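Endo-1,3-beta-glucanase, family GH16 (Zobellia galactanivorans, PDB 4BOW) probably hydrolyses internal beta-1,3-glucosidic linkages of laminarin-type glucans, the part of the protein described here being its family 16 catalytic module. Local coordinates at residues R86-F91 and P221-L226; W115-N120 and P138-I143. The protein carries 1 engineered substitution. One frame throughout, in Å; residues are numbered along the deposited sequence.

Interaction 1: R86-F91 and P221-L226; sequences RLNSKF and PHYLLL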
loop_
_atom_site.group_PDB
_atom_site.type_symbol
_atom_site.label_atom_id
_atom_site.label_comp_id
_atom_site.label_asym_id
_atom_site.label_seq_id
_atom_site.Cartn_x
_atom_site.Cartn_y
_atom_site.Cartn_z
ATOM N N ARG A 86 -6.126 -5.762 -2.741
ATOM C CA ARG A 86 -5.615 -4.389 -2.799
ATOM C C ARG A 86 -6.772 -3.564 -2.254
ATOM O O ARG A 86 -7.800 -3.326 -2.919
ATOM C CB ARG A 86 -5.228 -4.040 -4.253
ATOM C CG ARG A 86 -4.768 -2.521 -4.345
ATOM C CD ARG A 86 -4.075 -2.404 -5.725
ATOM N NE ARG A 86 -3.844 -1.017 -6.097
ATOM C CZ ARG A 86 -2.795 -0.570 -6.775
ATOM N NH1 ARG A 86 -1.729 -1.358 -7.003
ATOM N NH2 ARG A 86 -2.798 0.682 -7.197
ATOM N N LEU A 87 -6.545 -3.092 -1.045
ATOM C CA LEU A 87 -7.504 -2.216 -0.345
ATOM C C LEU A 87 -7.154 -0.786 -0.484
ATOM O O LEU A 87 -5.938 -0.431 -0.516
ATOM C CB LEU A 87 -7.602 -2.539 1.140
ATOM C CG LEU A 87 -7.980 -3.962 1.486
ATOM C CD1 LEU A 87 -7.957 -4.178 3.007
ATOM C CD2 LEU A 87 -9.261 -4.282 0.909
ATOM N N ASN A 88 -8.153 0.079 -0.485
ATOM C CA ASN A 88 -7.917 1.546 -0.426
ATOM C C ASN A 88 -8.778 2.058 0.719
ATOM O O ASN A 88 -9.946 1.656 0.899
ATOM C CB ASN A 88 -8.416 2.274 -1.710
ATOM C CG ASN A 88 -7.792 1.823 -3.001
ATOM O OD1 ASN A 88 -6.739 1.072 -3.014
ATOM N ND2 ASN A 88 -8.320 2.317 -4.025
ATOM N N SER A 89 -8.233 2.997 1.491
ATOM C CA SER A 89 -9.097 3.628 2.523
ATOM C C SER A 89 -10.147 4.491 1.843
ATOM O O SER A 89 -9.883 5.192 0.857
ATOM C CB SER A 89 -8.271 4.453 3.498
ATOM O OG SER A 89 -7.592 5.566 2.877
ATOM N N LYS A 90 -11.368 4.438 2.387
ATOM C CA LYS A 90 -12.449 5.372 1.985
ATOM C C LYS A 90 -12.421 6.570 2.938
ATOM O O LYS A 90 -13.470 7.202 3.235
ATOM C CB LYS A 90 -13.822 4.756 2.225
ATOM C CG LYS A 90 -14.050 3.516 1.392
ATOM C CD LYS A 90 -15.533 3.118 1.516
ATOM C CE LYS A 90 -15.788 2.045 0.423
ATOM N NZ LYS A 90 -17.199 1.466 0.601
ATOM N N PHE A 91 -11.279 6.868 3.457
ATOM C CA PHE A 91 -10.871 8.103 4.123
ATOM C C PHE A 91 -9.743 8.746 3.317
ATOM O O PHE A 91 -8.765 8.053 2.942
ATOM C CB PHE A 91 -10.392 7.689 5.493
ATOM C CG PHE A 91 -9.944 8.848 6.345
ATOM C CD1 PHE A 91 -10.850 9.724 6.901
ATOM C CD2 PHE A 91 -8.592 9.023 6.564
ATOM C CE1 PHE A 91 -10.368 10.756 7.711
ATOM C CE2 PHE A 91 -8.113 10.047 7.329
ATOM C CZ PHE A 91 -8.995 10.882 7.895
ATOM N N PRO A 221 -5.440 15.954 -0.726
ATOM C CA PRO A 221 -5.765 14.703 -0.029
ATOM C C PRO A 221 -5.099 13.517 -0.711
ATOM O O PRO A 221 -5.016 13.396 -1.973
ATOM C CB PRO A 221 -7.274 14.600 -0.196
ATOM C CG PRO A 221 -7.702 16.080 -0.179
ATOM C CD PRO A 221 -6.644 16.755 -1.076
ATOM N N HIS A 222 -4.653 12.589 0.160
ATOM C CA HIS A 222 -4.210 11.238 -0.262
ATOM C C HIS A 222 -5.094 10.178 0.365
ATOM O O HIS A 222 -5.764 10.449 1.363
ATOM C CB HIS A 222 -2.761 10.967 0.139
ATOM C CG HIS A 222 -1.742 11.604 -0.770
ATOM N ND1 HIS A 222 -0.661 10.938 -1.228
ATOM C CD2 HIS A 222 -1.670 12.877 -1.285
ATOM C CE1 HIS A 222 0.038 11.747 -2.024
ATOM N NE2 HIS A 222 -0.553 12.939 -2.050
ATOM N N TYR A 223 -5.123 8.970 -0.208
ATOM C CA TYR A 223 -5.734 7.825 0.481
ATOM C C TYR A 223 -4.708 6.720 0.653
ATOM O O TYR A 223 -3.660 6.714 -0.031
ATOM C CB TYR A 223 -6.988 7.328 -0.233
ATOM C CG TYR A 223 -6.763 6.925 -1.683
ATOM C CD1 TYR A 223 -6.388 5.626 -2.071
ATOM C CD2 TYR A 223 -6.951 7.878 -2.764
ATOM C CE1 TYR A 223 -6.177 5.248 -3.434
ATOM C CE2 TYR A 223 -6.778 7.521 -4.128
ATOM C CZ TYR A 223 -6.412 6.234 -4.398
ATOM O OH TYR A 223 -6.270 5.903 -5.700
ATOM N N LEU A 224 -4.973 5.800 1.568
ATOM C CA LEU A 224 -4.009 4.727 1.893
ATOM C C LEU A 224 -4.324 3.488 1.028
ATOM O O LEU A 224 -5.512 3.213 0.796
ATOM C CB LEU A 224 -4.203 4.396 3.387
ATOM C CG LEU A 224 -3.190 3.443 4.016
ATOM C CD1 LEU A 224 -1.834 4.125 4.145
ATOM C CD2 LEU A 224 -3.662 2.978 5.395
ATOM N N LEU A 225 -3.310 2.763 0.691
ATOM C CA LEU A 225 -3.418 1.446 0.025
ATOM C C LEU A 225 -2.659 0.386 0.815
ATOM O O LEU A 225 -1.605 0.674 1.386
ATOM C CB LEU A 225 -2.823 1.522 -1.412
ATOM C CG LEU A 225 -3.546 2.491 -2.343
ATOM C CD1 LEU A 225 -2.875 3.901 -2.316
ATOM C CD2 LEU A 225 -3.543 1.909 -3.827
ATOM N N LEU A 226 -3.251 -0.812 0.840
ATOM C CA LEU A 226 -2.649 -1.970 1.463
ATOM C C LEU A 226 -2.749 -3.120 0.455
ATOM O O LEU A 226 -3.860 -3.399 -0.012
ATOM C CB LEU A 226 -3.447 -2.351 2.743
ATOM C CG LEU A 226 -3.525 -1.259 3.786
ATOM C CD1 LEU A 226 -4.619 -1.658 4.868
ATOM C CD2 LEU A 226 -2.173 -1.022 4.411
#
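With chi1 at 63°, the hydroxyl of Ser89 sits between its own backbone N and carbonyl carbon, which swings OG across to the backbone of Leu224; an extended Arg86 meanwhile carries its guanidinium over to Leu225. Ser89 OG works both ways. It accepts the amide of Leu224, N to OG 2.9 Å and nearly straight at 170°, and donates to Phe91 O lying 2.8 Å from OG. The hydroxyl thus takes the place of a backbone acceptor just where the chain turns a corner at Lys90. Without the hydroxyl, as with an alanine here, Leu224 N would probably lose its acceptor and Phe91 O this donor, and the bend would be less firmly tied to the strand. Ahead of the corner the pairing is regular and antiparallel: Ser89 N binds Leu224 O at 2.8 Å, and Leu87 and Leu226 exchange two backbone bonds. On the face bearing Arg86 and Asn88, the guanidinium passes Leu225 at a slant, its NE 3.7 Å from CD2. Its polar ends are taken by Gln33, by Glu123 in a salt bridge and by O6 of a bound beta-glucose. Asn88 and Tyr223 lie alongside one another and point the same way, CB of the former 3.9 Å from CD1 of the latter, with amide and ring planes 37° apart. Tyr223 OH is held by Ser121. Leu87 and Leu226 share the reverse face, their CB atoms 4.5 Å apart, and Leu226 packs onto Ile249 of strand 244-255. One face thus turns to sugar and the other to a second layer of strands, as expected for the inner, concave sheet of the beta-jelly roll of family 16 glycoside hydrolases.

Interaction 2: W115-N120 and P138-I143; sequences WTLGAN and PACGSI. Engineered in segment 138-143: Ser142 (natural residue Glu). With GLC (alpha-D-glucopyranose), chain C; BGC (beta-D-glucopyranose), chain B.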
loop_
_atom_site.group_PDB
_atom_site.type_symbol
_atom_site.label_atom_id
_atom_site.label_comp_id
_atom_site.label_asym_id
_atom_site.label_seq_id
_atom_site.Cartn_x
_atom_site.Cartn_y
_atom_site.Cartn_z
ATOM N N TRP A 115 1.020 2.230 1.406
ATOM C CA TRP A 115 1.410 3.405 0.646
ATOM C C TRP A 115 0.212 4.317 0.450
ATOM O O TRP A 115 -0.898 4.016 0.887
ATOM C CB TRP A 115 2.074 2.952 -0.672
ATOM C CG TRP A 115 1.290 2.043 -1.585
ATOM C CD1 TRP A 115 0.793 0.780 -1.309
ATOM C CD2 TRP A 115 0.981 2.314 -2.950
ATOM N NE1 TRP A 115 0.211 0.236 -2.468
ATOM C CE2 TRP A 115 0.293 1.153 -3.452
ATOM C CE3 TRP A 115 1.203 3.428 -3.808
ATOM C CZ2 TRP A 115 -0.098 1.034 -4.810
ATOM C CZ3 TRP A 115 0.793 3.296 -5.154
ATOM C CH2 TRP A 115 0.149 2.137 -5.653
ATOM N N THR A 116 0.455 5.434 -0.206
ATOM C CA THR A 116 -0.608 6.366 -0.489
ATOM C C THR A 116 -0.609 6.799 -1.943
ATOM O O THR A 116 0.423 6.724 -2.657
ATOM C CB THR A 116 -0.474 7.680 0.328
ATOM O OG1 THR A 116 0.548 8.565 -0.283
ATOM C CG2 THR A 116 -0.160 7.439 1.810
ATOM N N LEU A 117 -1.748 7.252 -2.439
ATOM C CA LEU A 117 -1.871 7.910 -3.742
ATOM C C LEU A 117 -2.618 9.198 -3.488
ATOM O O LEU A 117 -3.583 9.254 -2.695
ATOM C CB LEU A 117 -2.688 7.108 -4.772
ATOM C CG LEU A 117 -1.898 5.994 -5.435
ATOM C CD1 LEU A 117 -2.888 5.064 -6.167
ATOM C CD2 LEU A 117 -0.828 6.652 -6.376
ATOM N N GLY A 118 -2.236 10.271 -4.224
ATOM C CA GLY A 118 -3.139 11.471 -4.207
ATOM C C GLY A 118 -4.557 11.046 -4.635
ATOM O O GLY A 118 -4.771 10.240 -5.565
ATOM N N ALA A 119 -5.529 11.634 -3.952
ATOM C CA ALA A 119 -6.906 11.279 -4.252
ATOM C C ALA A 119 -7.405 11.799 -5.594
ATOM O O ALA A 119 -8.506 11.424 -5.973
ATOM C CB ALA A 119 -7.829 11.782 -3.102
ATOM N N ASN A 120 -6.621 12.669 -6.246
ATOM C CA ASN A 120 -6.916 13.026 -7.629
ATOM C C ASN A 120 -6.288 12.031 -8.617
ATOM O O ASN A 120 -6.290 12.323 -9.834
ATOM C CB ASN A 120 -6.379 14.466 -7.866
ATOM C CG ASN A 120 -4.900 14.615 -7.670
ATOM O OD1 ASN A 120 -4.185 13.693 -7.283
ATOM N ND2 ASN A 120 -4.408 15.836 -7.981
ATOM N N PRO A 138 2.550 9.922 -12.322
ATOM C CA PRO A 138 2.906 10.254 -10.947
ATOM C C PRO A 138 2.465 11.649 -10.541
ATOM O O PRO A 138 2.823 12.061 -9.434
ATOM C CB PRO A 138 4.446 10.125 -10.969
ATOM C CG PRO A 138 4.831 10.696 -12.367
ATOM C CD PRO A 138 3.723 10.070 -13.248
ATOM N N ALA A 139 1.648 12.334 -11.366
ATOM C CA ALA A 139 1.351 13.739 -10.997
ATOM C C ALA A 139 0.437 13.853 -9.767
ATOM O O ALA A 139 0.467 14.889 -9.078
ATOM C CB ALA A 139 0.627 14.419 -12.202
ATOM N N CYS A 140 -0.283 12.784 -9.436
ATOM C CA CYS A 140 -1.089 12.764 -8.208
ATOM C C CYS A 140 -0.241 12.602 -6.909
ATOM O O CYS A 140 -0.673 12.918 -5.811
ATOM C CB CYS A 140 -2.074 11.582 -8.287
ATOM S SG CYS A 140 -1.309 9.967 -8.512
ATOM N N GLY A 141 1.013 12.156 -7.033
ATOM C CA GLY A 141 1.904 11.856 -5.963
ATOM C C GLY A 141 1.610 10.523 -5.311
ATOM O O GLY A 141 0.491 9.987 -5.308
ATOM N N SER A 142 2.655 9.975 -4.695
ATOM C CA SER A 142 2.559 8.851 -3.824
ATOM C C SER A 142 3.643 8.781 -2.800
ATOM O O SER A 142 4.767 9.174 -3.054
ATOM C CB SER A 142 2.704 7.775 -4.823
ATOM O OG SER A 142 2.679 6.489 -4.190
ATOM N N ILE A 143 3.302 8.236 -1.635
ATOM C CA ILE A 143 4.238 8.041 -0.532
ATOM C C ILE A 143 4.269 6.564 -0.262
ATOM O O ILE A 143 3.199 5.967 0.033
ATOM C CB ILE A 143 3.794 8.751 0.719
ATOM C CG1 ILE A 143 3.640 10.283 0.408
ATOM C CG2 ILE A 143 4.780 8.479 1.881
ATOM C CD1 ILE A 143 2.939 11.108 1.541
HETATM C C1 GLC C . 5.345 2.293 -5.434
HETATM C C2 GLC C . 5.149 2.127 -6.926
HETATM C C3 GLC C . 3.776 1.569 -7.333
HETATM C C4 GLC C . 3.641 0.286 -6.527
HETATM C C5 GLC C . 3.546 0.716 -5.107
HETATM C C6 GLC C . 3.271 -0.424 -4.082
HETATM O O1 GLC C . 4.504 3.346 -4.995
HETATM O O2 GLC C . 5.378 3.402 -7.501
HETATM O O3 GLC C . 3.699 1.279 -8.767
HETATM O O4 GLC C . 2.393 -0.282 -6.893
HETATM O O5 GLC C . 4.831 1.225 -4.703
HETATM O O6 GLC C . 4.346 -1.438 -4.165
HETATM C C2 BGC B . 3.248 1.970 -10.975
HETATM C C3 BGC B . 2.507 2.994 -11.772
HETATM C C4 BGC B . 1.045 3.144 -11.293
HETATM C C5 BGC B . 1.076 3.564 -9.797
HETATM C C6 BGC B . -0.310 3.635 -9.166
HETATM C C1 BGC B . 3.102 2.363 -9.524
HETATM O O2 BGC B . 4.601 1.936 -11.311
HETATM O O3 BGC B . 2.391 2.444 -13.129
HETATM O O4 BGC B . 0.376 4.242 -11.953
HETATM O O5 BGC B . 1.735 2.457 -9.127
HETATM O O6 BGC B . -1.008 2.347 -9.279
HETATM O O HOH W 1 -1.571 16.776 -8.314
#
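Trp115 and Ser142 meet in the sugar-binding cleft of the jelly roll, where strand 110-118 pairs antiparallel with the start of the family 16 ExDxxE motif. Ser142 is an engineered substitution for the glutamate that opens this motif, probably the nucleophile as in relatives. In one of its two conformers, OG of Ser142 lies in the plane of the Trp115 ring, at the edge, 3.4 Å from CE3, and donates to Thr116 O at 2.7 Å almost in line with the carbonyl. The alpha-glucose lies over one face of the indole, its C6 3.4 Å from Trp115 CE2, while Asn227 holds NE1. Thr116 N binds Ile143 O at 2.8 Å; in return Ile143 N reaches Thr116 OG1 at 3.1 Å and, more weakly, Thr116 O. The Thr116 hydroxyl, set between the backbone N and the carbonyl carbon by a chi1 of 78°, is also hydrogen-bonded to His222. Further along, Gly118 N bonds Gly141 O at 2.9 Å, and a type I turn from Pro138 to Gly141 brings Cys140 CB to 3.1 Å from Asn120 OD1. A water bridges the two segments, accepting from Asn120 ND2 and donating to Ala139 O.

In the fold
Strands 222-230 and 110-118 are neighbours, so interactions 1 and 2 form successive steps across one sheet, their centres 10 Å apart. Two probable backbone hydrogen bonds join them, Leu225 N to Trp115 O and Pro221 O to Ala119 N, each 2.7 Å. Between these, Thr116 CB packs 3.3 Å from Tyr223 O. Both contacts reach the bound sugars: interaction 1 through Arg86, whose side chain lies about 3 Å from a beta-glucose, and interaction 2 through Trp115 beneath the alpha-glucose, which is also bonded to Asp144 and Glu147. The calcium site is more remote, the side chain of its ligand Asp250 being about 11 Å from that of Leu226.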